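Local coordinates for protein glutamate racemase (Escherichia coli, PDB 2JFN) that belongs to the Asp/Glu/hydantoin racemase family and folds as an alpha/beta protein with two sheets, each largely parallel and flanked by helices, at residues I50-N55 and T77-R82; A88-N93 and V98-L103; V166-A171 and D181-I186. One frame throughout, in Å; residues are numbered along the deposited sequence.

Interaction 1 of 3, residues I50-N55 and T77-R82; sequences IYAFDN and TAVQER
In the beta-alpha-beta crossover that leads from strand 48-53 through helix 65-82 to strand 87-90, Ile50 and Ala52 on one face of the strand meet Val79 on the helix. The contact is entirely apolar and buried. With its CG1 anti to the backbone N (chi1 176°), Val79 spreads its two methyls over the two strand residues. Val79 CG1 lies against Ile50, 4.1 Å from CD1 and also 4.1 Å from CG2 of that residue, while Val79 CG2 approaches Ala52 CB more loosely at 4.4 Å. Ile50 and Val79 pass alongside one another in opposite directions instead of butting end to end. The backbones stay well separated, Ala52 CA to Val79 CA being 8.2 Å. Leu25 of strand 21-28 touches both Ile50 and Ala52, and Leu281 adds to the surroundings of Val79. Beyond the strand end, Asp54 centres an inverse gamma turn; its OD2 is shared by a salt bridge to Arg71, on the same helix, and a hydrogen bond with Tyr60 OH. A single branched helix residue laid over alternate residues of a strand fits the helix-on-sheet layering of a beta-alpha-beta crossover in an alpha/beta fold.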
ATOM      1  N   ILE A  50     -12.524   4.065  -6.655  1.00 25.98           N
ATOM      2  CA  ILE A  50     -11.922   3.556  -7.871  1.00 24.91           C
ATOM      3  C   ILE A  50     -10.623   2.921  -7.406  1.00 24.67           C
ATOM      4  O   ILE A  50      -9.806   3.582  -6.759  1.00 24.39           O
ATOM      5  CB  ILE A  50     -11.561   4.676  -8.863  1.00 24.96           C
ATOM      6  CG1 ILE A  50     -12.825   5.408  -9.323  1.00 24.11           C
ATOM      7  CG2 ILE A  50     -10.820   4.083 -10.063  1.00 23.79           C
ATOM      8  CD1 ILE A  50     -12.525   6.717 -10.042  1.00 24.92           C
ATOM      9  N   TYR A  51     -10.446   1.640  -7.700  1.00 24.20           N
ATOM     10  CA  TYR A  51      -9.211   0.963  -7.339  1.00 24.34           C
ATOM     11  C   TYR A  51      -8.476   0.701  -8.641  1.00 24.47           C
ATOM     12  O   TYR A  51      -9.045   0.143  -9.581  1.00 24.67           O
ATOM     13  CB  TYR A  51      -9.478  -0.369  -6.629  1.00 24.65           C
ATOM     14  CG  TYR A  51      -8.205  -1.001  -6.087  1.00 25.11           C
ATOM     15  CD1 TYR A  51      -7.557  -2.033  -6.768  1.00 25.28           C
ATOM     16  CD2 TYR A  51      -7.611  -0.509  -4.925  1.00 25.76           C
ATOM     17  CE1 TYR A  51      -6.338  -2.554  -6.302  1.00 25.75           C
ATOM     18  CE2 TYR A  51      -6.401  -1.022  -4.450  1.00 25.82           C
ATOM     19  CZ  TYR A  51      -5.767  -2.037  -5.140  1.00 26.04           C
ATOM     20  OH  TYR A  51      -4.550  -2.503  -4.671  1.00 25.60           O
ATOM     21  N   ALA A  52      -7.219   1.117  -8.706  1.00 24.11           N
ATOM     22  CA  ALA A  52      -6.430   0.900  -9.911  1.00 23.89           C
ATOM     23  C   ALA A  52      -5.117   0.227  -9.553  1.00 23.96           C
ATOM     24  O   ALA A  52      -4.421   0.653  -8.627  1.00 23.07           O
ATOM     25  CB  ALA A  52      -6.162   2.230 -10.611  1.00 23.82           C
ATOM     26  N   PHE A  53      -4.786  -0.837 -10.273  1.00 23.37           N
ATOM     27  CA  PHE A  53      -3.535  -1.528 -10.024  1.00 23.51           C
ATOM     28  C   PHE A  53      -2.772  -1.744 -11.332  1.00 23.79           C
ATOM     29  O   PHE A  53      -3.352  -2.090 -12.368  1.00 22.86           O
ATOM     30  CB  PHE A  53      -3.779  -2.851  -9.262  1.00 23.73           C
ATOM     31  CG  PHE A  53      -4.668  -3.838  -9.980  1.00 24.04           C
ATOM     32  CD1 PHE A  53      -4.122  -4.971 -10.580  1.00 23.82           C
ATOM     33  CD2 PHE A  53      -6.048  -3.658 -10.015  1.00 24.45           C
ATOM     34  CE1 PHE A  53      -4.938  -5.915 -11.203  1.00 24.38           C
ATOM     35  CE2 PHE A  53      -6.881  -4.596 -10.638  1.00 24.39           C
ATOM     36  CZ  PHE A  53      -6.321  -5.728 -11.233  1.00 24.35           C
ATOM     37  N   ASP A  54      -1.465  -1.509 -11.278  1.00 23.79           N
ATOM     38  CA  ASP A  54      -0.603  -1.644 -12.449  1.00 24.06           C
ATOM     39  C   ASP A  54      -0.070  -3.064 -12.632  1.00 24.18           C
ATOM     40  O   ASP A  54       1.105  -3.330 -12.382  1.00 23.82           O
ATOM     41  CB  ASP A  54       0.569  -0.666 -12.337  1.00 23.89           C
ATOM     42  CG  ASP A  54       1.332  -0.518 -13.644  1.00 23.89           C
ATOM     43  OD1 ASP A  54       0.992  -1.225 -14.622  1.00 22.90           O
ATOM     44  OD2 ASP A  54       2.268   0.306 -13.688  1.00 23.05           O
ATOM     45  N   ASN A  55      -0.927  -3.972 -13.093  1.00 24.17           N
ATOM     46  CA  ASN A  55      -0.506  -5.348 -13.289  1.00 25.09           C
ATOM     47  C   ASN A  55       0.492  -5.471 -14.436  1.00 25.56           C
ATOM     48  O   ASN A  55       1.162  -6.489 -14.563  1.00 25.79           O
ATOM     49  CB  ASN A  55      -1.725  -6.256 -13.526  1.00 25.26           C
ATOM     50  CG  ASN A  55      -2.505  -5.890 -14.776  1.00 25.36           C
ATOM     51  OD1 ASN A  55      -2.899  -4.736 -14.970  1.00 24.79           O
ATOM     52  ND2 ASN A  55      -2.746  -6.882 -15.629  1.00 25.74           N
ATOM     53  N   THR A  77      -3.466  10.118 -14.538  1.00 23.25           N
ATOM     54  CA  THR A  77      -3.979  10.960 -15.609  1.00 23.42           C
ATOM     55  C   THR A  77      -5.115  10.232 -16.329  1.00 23.65           C
ATOM     56  O   THR A  77      -6.157  10.826 -16.626  1.00 23.58           O
ATOM     57  CB  THR A  77      -2.861  11.293 -16.605  1.00 23.36           C
ATOM     58  OG1 THR A  77      -1.851  12.047 -15.923  1.00 23.52           O
ATOM     59  CG2 THR A  77      -3.397  12.115 -17.779  1.00 23.84           C
ATOM     60  N   ALA A  78      -4.911   8.944 -16.595  1.00 23.68           N
ATOM     61  CA  ALA A  78      -5.912   8.134 -17.282  1.00 24.18           C
ATOM     62  C   ALA A  78      -7.156   7.973 -16.420  1.00 24.10           C
ATOM     63  O   ALA A  78      -8.278   8.044 -16.921  1.00 23.96           O
ATOM     64  CB  ALA A  78      -5.336   6.762 -17.635  1.00 24.04           C
ATOM     65  N   VAL A  79      -6.968   7.755 -15.122  1.00 23.77           N
ATOM     66  CA  VAL A  79      -8.119   7.609 -14.248  1.00 24.22           C
ATOM     67  C   VAL A  79      -8.930   8.904 -14.249  1.00 24.69           C
ATOM     68  O   VAL A  79     -10.158   8.871 -14.363  1.00 24.55           O
ATOM     69  CB  VAL A  79      -7.708   7.284 -12.793  1.00 23.88           C
ATOM     70  CG1 VAL A  79      -8.946   7.239 -11.913  1.00 23.31           C
ATOM     71  CG2 VAL A  79      -6.979   5.941 -12.739  1.00 23.95           C
ATOM     72  N   GLN A  80      -8.236  10.033 -14.132  1.00 25.87           N
ATOM     73  CA  GLN A  80      -8.878  11.350 -14.114  1.00 27.88           C
ATOM     74  C   GLN A  80      -9.724  11.605 -15.356  1.00 29.34           C
ATOM     75  O   GLN A  80     -10.669  12.395 -15.323  1.00 28.95           O
ATOM     76  CB  GLN A  80      -7.833  12.465 -13.990  1.00 28.24           C
ATOM     77  CG  GLN A  80      -8.446  13.863 -14.038  1.00 29.92           C
ATOM     78  CD  GLN A  80      -7.439  14.971 -13.852  1.00 30.55           C
ATOM     79  OE1 GLN A  80      -6.549  15.167 -14.683  1.00 32.95           O
ATOM     80  NE2 GLN A  80      -7.572  15.709 -12.760  1.00 31.00           N
ATOM     81  N   GLU A  81      -9.378  10.946 -16.455  1.00 30.79           N
ATOM     82  CA  GLU A  81     -10.124  11.107 -17.694  1.00 32.53           C
ATOM     83  C   GLU A  81     -11.447  10.367 -17.608  1.00 32.42           C
ATOM     84  O   GLU A  81     -12.450  10.808 -18.170  1.00 32.74           O
ATOM     85  CB  GLU A  81      -9.310  10.583 -18.876  1.00 34.55           C
ATOM     86  CG  GLU A  81      -8.294  11.572 -19.384  1.00 37.85           C
ATOM     87  CD  GLU A  81      -8.945  12.855 -19.868  1.00 39.61           C
ATOM     88  OE1 GLU A  81      -9.883  12.777 -20.694  1.00 41.29           O
ATOM     89  OE2 GLU A  81      -8.520  13.942 -19.426  1.00 41.33           O
ATOM     90  N   ARG A  82     -11.447   9.242 -16.901  1.00 31.81           N
ATOM     91  CA  ARG A  82     -12.658   8.452 -16.728  1.00 31.83           C
ATOM     92  C   ARG A  82     -13.565   9.099 -15.680  1.00 31.32           C
ATOM     93  O   ARG A  82     -14.788   9.137 -15.843  1.00 31.21           O
ATOM     94  CB  ARG A  82     -12.305   7.020 -16.304  1.00 32.76           C
ATOM     95  CG  ARG A  82     -11.703   6.165 -17.422  1.00 34.95           C
ATOM     96  CD  ARG A  82     -12.718   5.948 -18.547  1.00 36.27           C
ATOM     97  NE  ARG A  82     -13.855   5.151 -18.089  1.00 38.20           N
ATOM     98  CZ  ARG A  82     -13.887   3.820 -18.090  1.00 38.36           C
ATOM     99  NH1 ARG A  82     -12.845   3.133 -18.535  1.00 38.95           N
ATOM    100  NH2 ARG A  82     -14.955   3.177 -17.632  1.00 38.87           N
TER

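Interaction 2 of 3, residues A88-N93 and V98-L103; sequences AVVACN and VSLPAL. With GLU (glutamic acid), chain B.
Val90 at the end of strand 87-90 and Leu103 of helix 93-106 point their methyls at each other, tip to tip. The apolar part is a three-residue cluster: Val90 CG2 reaches Leu103 CD1 at 3.7 Å and, less closely, Leu100 CD2 at 4.2 Å. Val90 has its CG1 anti to the backbone N (chi1 -179°), which leaves CG2 as the branch turned to the helix. Leu100 leaves its backbone at a slant and comes near through the end of its chain; it also touches Val111 and the bound uridine-5'-diphosphate-N-acetylmuramoyl-L-alanine. Val73 of helix 65-82 adds another neighbour to Leu103.

Backbone hydrogen bonds shape both pieces. Val90 and Ala91 are centres of successive inverse gamma turns, closed by weak bonds, Ala91 N to Val89 O and Cys92 N to Val90 O. In the helix, Leu103 N donates to Ser99 O at 3.0 Å, whereas Pro101 has no N-H to offer the turn before.

Ligand contacts begin where the second turn ends. Asn93 N donates to O of the bound glutamic acid at 2.8 Å with an N-H...O angle of 158°, and Thr94 N also bonds to the ligand. Cys92, its SG anti to the backbone N (chi1 172°), places that sulfur 3.7 Å from ligand OXT. Amides at the start of helix 93-106 would probably help to stabilise a carboxylate there. A strand, two tight turns and a helix whose first amides bind the ligand make up the first half of a beta-alpha-beta unit with its pocket at the strand's C-terminal end.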
ATOM      1  N   ALA A  88      -6.788  11.275  -4.389  1.00 26.70           N
ATOM      2  CA  ALA A  88      -6.107  10.055  -4.798  1.00 26.24           C
ATOM      3  C   ALA A  88      -5.110   9.614  -3.730  1.00 26.33           C
ATOM      4  O   ALA A  88      -4.410  10.435  -3.129  1.00 25.93           O
ATOM      5  CB  ALA A  88      -5.383  10.271  -6.114  1.00 26.54           C
ATOM      6  N   VAL A  89      -5.052   8.309  -3.503  1.00 26.38           N
ATOM      7  CA  VAL A  89      -4.137   7.738  -2.525  1.00 26.48           C
ATOM      8  C   VAL A  89      -3.140   6.824  -3.217  1.00 26.45           C
ATOM      9  O   VAL A  89      -3.528   5.886  -3.914  1.00 26.61           O
ATOM     10  CB  VAL A  89      -4.885   6.890  -1.474  1.00 26.98           C
ATOM     11  CG1 VAL A  89      -3.896   6.378  -0.431  1.00 26.51           C
ATOM     12  CG2 VAL A  89      -5.996   7.706  -0.828  1.00 26.37           C
ATOM     13  N   VAL A  90      -1.857   7.110  -3.045  1.00 26.03           N
ATOM     14  CA  VAL A  90      -0.818   6.277  -3.617  1.00 26.42           C
ATOM     15  C   VAL A  90      -0.533   5.276  -2.499  1.00 26.74           C
ATOM     16  O   VAL A  90       0.395   5.464  -1.714  1.00 26.48           O
ATOM     17  CB  VAL A  90       0.446   7.101  -3.934  1.00 26.37           C
ATOM     18  CG1 VAL A  90       1.511   6.212  -4.562  1.00 26.82           C
ATOM     19  CG2 VAL A  90       0.089   8.245  -4.895  1.00 26.76           C
ATOM     20  N   ALA A  91      -1.369   4.242  -2.413  1.00 26.82           N
ATOM     21  CA  ALA A  91      -1.244   3.217  -1.371  1.00 27.63           C
ATOM     22  C   ALA A  91      -0.190   2.212  -1.786  1.00 28.11           C
ATOM     23  O   ALA A  91      -0.456   1.013  -1.885  1.00 27.96           O
ATOM     24  CB  ALA A  91      -2.584   2.529  -1.165  1.00 27.04           C
ATOM     25  N   CYS A  92       1.015   2.729  -2.003  1.00 29.18           N
ATOM     26  CA  CYS A  92       2.147   1.950  -2.467  1.00 30.48           C
ATOM     27  C   CYS A  92       3.434   2.632  -1.991  1.00 31.39           C
ATOM     28  O   CYS A  92       3.738   3.743  -2.419  1.00 31.00           O
ATOM     29  CB  CYS A  92       2.089   1.924  -4.000  1.00 30.27           C
ATOM     30  SG  CYS A  92       3.485   1.221  -4.864  1.00 30.88           S
ATOM     31  N   ASN A  93       4.190   1.973  -1.112  1.00 32.97           N
ATOM     32  CA  ASN A  93       5.437   2.545  -0.595  1.00 34.50           C
ATOM     33  C   ASN A  93       6.501   2.780  -1.663  1.00 35.02           C
ATOM     34  O   ASN A  93       7.175   3.815  -1.661  1.00 35.62           O
ATOM     35  CB  ASN A  93       6.029   1.657   0.508  1.00 35.30           C
ATOM     36  CG  ASN A  93       5.157   1.595   1.740  1.00 36.40           C
ATOM     37  OD1 ASN A  93       4.146   0.884   1.770  1.00 37.59           O
ATOM     38  ND2 ASN A  93       5.538   2.346   2.770  1.00 36.95           N
ATOM     39  N   VAL A  98       8.869   8.904  -4.236  1.00 38.98           N
ATOM     40  CA  VAL A  98       9.290   9.442  -5.520  1.00 37.63           C
ATOM     41  C   VAL A  98       8.220  10.079  -6.408  1.00 36.84           C
ATOM     42  O   VAL A  98       8.540  10.934  -7.233  1.00 36.41           O
ATOM     43  CB  VAL A  98       9.995   8.353  -6.348  1.00 38.05           C
ATOM     44  CG1 VAL A  98      11.171   7.780  -5.559  1.00 37.94           C
ATOM     45  CG2 VAL A  98       9.003   7.252  -6.704  1.00 37.58           C
ATOM     46  N   SER A  99       6.959   9.680  -6.241  1.00 35.65           N
ATOM     47  CA  SER A  99       5.877  10.189  -7.090  1.00 34.62           C
ATOM     48  C   SER A  99       5.046  11.371  -6.594  1.00 33.65           C
ATOM     49  O   SER A  99       4.420  12.060  -7.397  1.00 33.61           O
ATOM     50  CB  SER A  99       4.906   9.044  -7.424  1.00 34.67           C
ATOM     51  OG  SER A  99       5.558   7.991  -8.114  1.00 35.45           O
ATOM     52  N   LEU A 100       5.024  11.603  -5.290  1.00 32.41           N
ATOM     53  CA  LEU A 100       4.215  12.682  -4.729  1.00 31.86           C
ATOM     54  C   LEU A 100       4.438  14.094  -5.300  1.00 31.53           C
ATOM     55  O   LEU A 100       3.483  14.772  -5.674  1.00 31.21           O
ATOM     56  CB  LEU A 100       4.355  12.689  -3.204  1.00 31.39           C
ATOM     57  CG  LEU A 100       3.835  11.434  -2.490  1.00 31.77           C
ATOM     58  CD1 LEU A 100       3.906  11.642  -0.979  1.00 31.20           C
ATOM     59  CD2 LEU A 100       2.388  11.153  -2.907  1.00 31.65           C
ATOM     60  N   PRO A 101       5.693  14.559  -5.368  1.00 31.41           N
ATOM     61  CA  PRO A 101       5.913  15.904  -5.915  1.00 31.39           C
ATOM     62  C   PRO A 101       5.321  16.076  -7.316  1.00 31.01           C
ATOM     63  O   PRO A 101       4.618  17.052  -7.589  1.00 30.97           O
ATOM     64  CB  PRO A 101       7.434  16.029  -5.915  1.00 31.54           C
ATOM     65  CG  PRO A 101       7.812  15.245  -4.686  1.00 31.94           C
ATOM     66  CD  PRO A 101       6.942  14.005  -4.818  1.00 31.74           C
ATOM     67  N   ALA A 102       5.607  15.121  -8.195  1.00 30.66           N
ATOM     68  CA  ALA A 102       5.124  15.162  -9.571  1.00 30.28           C
ATOM     69  C   ALA A 102       3.602  15.118  -9.663  1.00 29.99           C
ATOM     70  O   ALA A 102       2.998  15.818 -10.485  1.00 29.77           O
ATOM     71  CB  ALA A 102       5.733  14.012 -10.370  1.00 30.65           C
ATOM     72  N   LEU A 103       2.984  14.296  -8.821  1.00 29.36           N
ATOM     73  CA  LEU A 103       1.530  14.171  -8.809  1.00 28.42           C
ATOM     74  C   LEU A 103       0.860  15.424  -8.262  1.00 28.66           C
ATOM     75  O   LEU A 103      -0.166  15.864  -8.777  1.00 27.90           O
ATOM     76  CB  LEU A 103       1.113  12.968  -7.967  1.00 27.97           C
ATOM     77  CG  LEU A 103       1.476  11.599  -8.551  1.00 27.49           C
ATOM     78  CD1 LEU A 103       1.299  10.518  -7.483  1.00 26.76           C
ATOM     79  CD2 LEU A 103       0.603  11.318  -9.769  1.00 26.64           C
TER
HETATM   80  N   GLU B1287       2.246  -2.416  -2.432  1.00 27.57           N
HETATM   81  CA  GLU B1287       3.709  -2.490  -2.480  1.00 28.20           C
HETATM   82  C   GLU B1287       4.279  -1.239  -1.839  1.00 28.44           C
HETATM   83  O   GLU B1287       3.701  -0.725  -0.813  1.00 28.04           O
HETATM   84  CB  GLU B1287       4.175  -2.606  -3.940  1.00 28.42           C
HETATM   85  CG  GLU B1287       5.255  -3.702  -4.077  1.00 28.59           C
HETATM   86  CD  GLU B1287       5.938  -3.627  -5.436  1.00 29.41           C
HETATM   87  OE1 GLU B1287       7.122  -3.935  -5.542  1.00 29.10           O
HETATM   88  OE2 GLU B1287       5.312  -3.269  -6.439  1.00 28.72           O
HETATM   89  OXT GLU B1287       5.337  -0.703  -2.307  1.00 29.50           O

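Interaction 3 of 3, residues V166-A171 and D181-I186; sequences VELAEA and DALKRI
Leu168 of helix 163-174 projects as a bump into a hollow formed by Ala182, Leu183 and Ile186 of helix 180-186, the two helices forming an antiparallel hairpin. Their local axes run at 161° to one another and come within 11.5 Å, a spacing wide enough that long side chains bridge it. Leu168 CG stands anti to its own carbonyl carbon (chi1 -71°), which helps to carry CD1 across to the other helix. That one methyl does all the filling: Leu168 CD1 lies 4.1 Å from Leu183 CD2 and 4.4 Å from Ala182 CB. Short Ala182 forms the floor, with Leu183 and Ile186 as walls; Leu183 lies at a slant across Leu168. Leu183 also packs on Leu214 and Val217 of a third helix, 211-217. Another part of helix 163-174 looks to the ligand site: Val166 touches the bound glutamic acid, and Glu170 OE1 is hydrogen-bonded to Val31 N and to His206 NE2, a second-shell link because His206 ND1 bonds that ligand. Ile186 meets the bump end on, its CD1 3.9 Å from Leu168 CD1.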
ATOM      1  N   VAL A 166       5.952 -10.079  -0.874  1.00 26.73           N
ATOM      2  CA  VAL A 166       5.001  -9.360  -1.707  1.00 26.74           C
ATOM      3  C   VAL A 166       4.267 -10.384  -2.568  1.00 27.07           C
ATOM      4  O   VAL A 166       3.051 -10.319  -2.724  1.00 26.02           O
ATOM      5  CB  VAL A 166       5.707  -8.342  -2.623  1.00 26.61           C
ATOM      6  CG1 VAL A 166       4.680  -7.652  -3.517  1.00 26.96           C
ATOM      7  CG2 VAL A 166       6.453  -7.316  -1.780  1.00 26.49           C
ATOM      8  N   GLU A 167       5.021 -11.333  -3.117  1.00 27.89           N
ATOM      9  CA  GLU A 167       4.451 -12.377  -3.959  1.00 29.12           C
ATOM     10  C   GLU A 167       3.509 -13.280  -3.178  1.00 28.28           C
ATOM     11  O   GLU A 167       2.502 -13.747  -3.707  1.00 28.26           O
ATOM     12  CB  GLU A 167       5.567 -13.218  -4.592  1.00 31.04           C
ATOM     13  CG  GLU A 167       6.300 -12.510  -5.707  1.00 34.37           C
ATOM     14  CD  GLU A 167       5.350 -11.934  -6.748  1.00 36.89           C
ATOM     15  OE1 GLU A 167       4.414 -12.651  -7.173  1.00 38.46           O
ATOM     16  OE2 GLU A 167       5.534 -10.762  -7.145  1.00 38.74           O
ATOM     17  N   LEU A 168       3.838 -13.533  -1.918  1.00 28.21           N
ATOM     18  CA  LEU A 168       2.990 -14.371  -1.085  1.00 28.05           C
ATOM     19  C   LEU A 168       1.641 -13.678  -0.927  1.00 27.93           C
ATOM     20  O   LEU A 168       0.592 -14.323  -0.982  1.00 28.11           O
ATOM     21  CB  LEU A 168       3.651 -14.602   0.281  1.00 28.07           C
ATOM     22  CG  LEU A 168       4.874 -15.522   0.228  1.00 28.26           C
ATOM     23  CD1 LEU A 168       5.521 -15.605   1.594  1.00 28.45           C
ATOM     24  CD2 LEU A 168       4.447 -16.900  -0.250  1.00 28.49           C
ATOM     25  N   ALA A 169       1.674 -12.360  -0.752  1.00 27.73           N
ATOM     26  CA  ALA A 169       0.445 -11.582  -0.601  1.00 28.12           C
ATOM     27  C   ALA A 169      -0.342 -11.634  -1.910  1.00 28.18           C
ATOM     28  O   ALA A 169      -1.559 -11.833  -1.903  1.00 28.29           O
ATOM     29  CB  ALA A 169       0.772 -10.124  -0.230  1.00 27.69           C
ATOM     30  N   GLU A 170       0.348 -11.452  -3.032  1.00 28.76           N
ATOM     31  CA  GLU A 170      -0.319 -11.516  -4.333  1.00 29.18           C
ATOM     32  C   GLU A 170      -0.985 -12.882  -4.472  1.00 29.51           C
ATOM     33  O   GLU A 170      -2.172 -12.977  -4.777  1.00 29.71           O
ATOM     34  CB  GLU A 170       0.686 -11.316  -5.475  1.00 29.14           C
ATOM     35  CG  GLU A 170       1.118  -9.871  -5.702  1.00 29.02           C
ATOM     36  CD  GLU A 170       0.030  -9.011  -6.346  1.00 29.97           C
ATOM     37  OE1 GLU A 170      -0.027  -7.798  -6.042  1.00 29.30           O
ATOM     38  OE2 GLU A 170      -0.761  -9.539  -7.164  1.00 30.01           O
ATOM     39  N   ALA A 171      -0.216 -13.942  -4.233  1.00 29.94           N
ATOM     40  CA  ALA A 171      -0.745 -15.299  -4.334  1.00 30.26           C
ATOM     41  C   ALA A 171      -1.998 -15.465  -3.488  1.00 30.81           C
ATOM     42  O   ALA A 171      -3.014 -15.981  -3.956  1.00 31.13           O
ATOM     43  CB  ALA A 171       0.308 -16.303  -3.891  1.00 30.29           C
ATOM     44  N   ASP A 181       5.793 -22.155   5.963  1.00 36.44           N
ATOM     45  CA  ASP A 181       7.205 -22.511   5.976  1.00 36.07           C
ATOM     46  C   ASP A 181       8.019 -21.485   5.192  1.00 34.99           C
ATOM     47  O   ASP A 181       9.150 -21.169   5.557  1.00 34.62           O
ATOM     48  CB  ASP A 181       7.423 -23.911   5.392  1.00 37.55           C
ATOM     49  CG  ASP A 181       6.869 -25.011   6.287  1.00 38.95           C
ATOM     50  OD1 ASP A 181       7.036 -24.928   7.523  1.00 39.74           O
ATOM     51  OD2 ASP A 181       6.277 -25.971   5.753  1.00 40.38           O
ATOM     52  N   ALA A 182       7.444 -20.969   4.110  1.00 34.20           N
ATOM     53  CA  ALA A 182       8.122 -19.960   3.301  1.00 33.44           C
ATOM     54  C   ALA A 182       8.292 -18.695   4.143  1.00 32.88           C
ATOM     55  O   ALA A 182       9.336 -18.050   4.111  1.00 32.37           O
ATOM     56  CB  ALA A 182       7.304 -19.657   2.042  1.00 33.26           C
ATOM     57  N   LEU A 183       7.256 -18.346   4.902  1.00 32.52           N
ATOM     58  CA  LEU A 183       7.308 -17.172   5.768  1.00 31.97           C
ATOM     59  C   LEU A 183       8.358 -17.326   6.857  1.00 31.47           C
ATOM     60  O   LEU A 183       9.126 -16.399   7.122  1.00 31.07           O
ATOM     61  CB  LEU A 183       5.953 -16.924   6.427  1.00 32.53           C
ATOM     62  CG  LEU A 183       4.990 -15.955   5.746  1.00 33.44           C
ATOM     63  CD1 LEU A 183       3.752 -15.794   6.629  1.00 33.67           C
ATOM     64  CD2 LEU A 183       5.673 -14.601   5.529  1.00 33.50           C
ATOM     65  N   LYS A 184       8.382 -18.493   7.495  1.00 30.86           N
ATOM     66  CA  LYS A 184       9.346 -18.750   8.559  1.00 31.16           C
ATOM     67  C   LYS A 184      10.764 -18.599   8.032  1.00 30.89           C
ATOM     68  O   LYS A 184      11.648 -18.104   8.729  1.00 30.37           O
ATOM     69  CB  LYS A 184       9.164 -20.164   9.121  1.00 31.63           C
ATOM     70  CG  LYS A 184       7.871 -20.367   9.884  1.00 32.93           C
ATOM     71  CD  LYS A 184       7.675 -21.827  10.263  1.00 33.75           C
ATOM     72  CE  LYS A 184       6.314 -22.048  10.901  1.00 34.92           C
ATOM     73  NZ  LYS A 184       6.058 -23.501  11.168  1.00 35.78           N
ATOM     74  N   ARG A 185      10.973 -19.043   6.799  1.00 30.97           N
ATOM     75  CA  ARG A 185      12.285 -18.962   6.173  1.00 31.66           C
ATOM     76  C   ARG A 185      12.657 -17.498   5.973  1.00 30.92           C
ATOM     77  O   ARG A 185      13.762 -17.068   6.309  1.00 30.74           O
ATOM     78  CB  ARG A 185      12.259 -19.686   4.822  1.00 32.95           C
ATOM     79  CG  ARG A 185      13.582 -19.634   4.073  1.00 35.19           C
ATOM     80  CD  ARG A 185      14.676 -20.392   4.817  1.00 36.95           C
ATOM     81  NE  ARG A 185      15.990 -20.108   4.247  1.00 38.48           N
ATOM     82  CZ  ARG A 185      16.610 -18.938   4.358  1.00 39.27           C
ATOM     83  NH1 ARG A 185      16.040 -17.940   5.024  1.00 39.25           N
ATOM     84  NH2 ARG A 185      17.794 -18.759   3.788  1.00 40.18           N
ATOM     85  N   ILE A 186      11.722 -16.730   5.426  1.00 30.14           N
ATOM     86  CA  ILE A 186      11.963 -15.314   5.195  1.00 29.32           C
ATOM     87  C   ILE A 186      12.268 -14.611   6.519  1.00 28.71           C
ATOM     88  O   ILE A 186      13.159 -13.767   6.592  1.00 28.31           O
ATOM     89  CB  ILE A 186      10.728 -14.647   4.534  1.00 29.04           C
ATOM     90  CG1 ILE A 186      10.495 -15.252   3.143  1.00 29.51           C
ATOM     91  CG2 ILE A 186      10.929 -13.135   4.450  1.00 29.20           C
ATOM     92  CD1 ILE A 186       9.219 -14.767   2.460  1.00 29.37           C
TER

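From the N terminus the three contacts close in series, with none nested and none crossing. Interaction 1 closes a 21-residue span holding most of helix 65-82 and sets that helix against the mixed sheet. The chain then enters strand 87-90 of the same sheet, where interaction 2 folds helix 93-106 back after only four intervening residues; the centres of these two contacts are about 13 Å apart. Interaction 3 comes much later, after strand 156-161 of the four-stranded parallel sheet, and closes a short connection between consecutive helices. Its centre is about 26 Å from that of interaction 2, across the chain's centre, yet both 88-93 and 166-171 contribute residues that touch the bound glutamic acid.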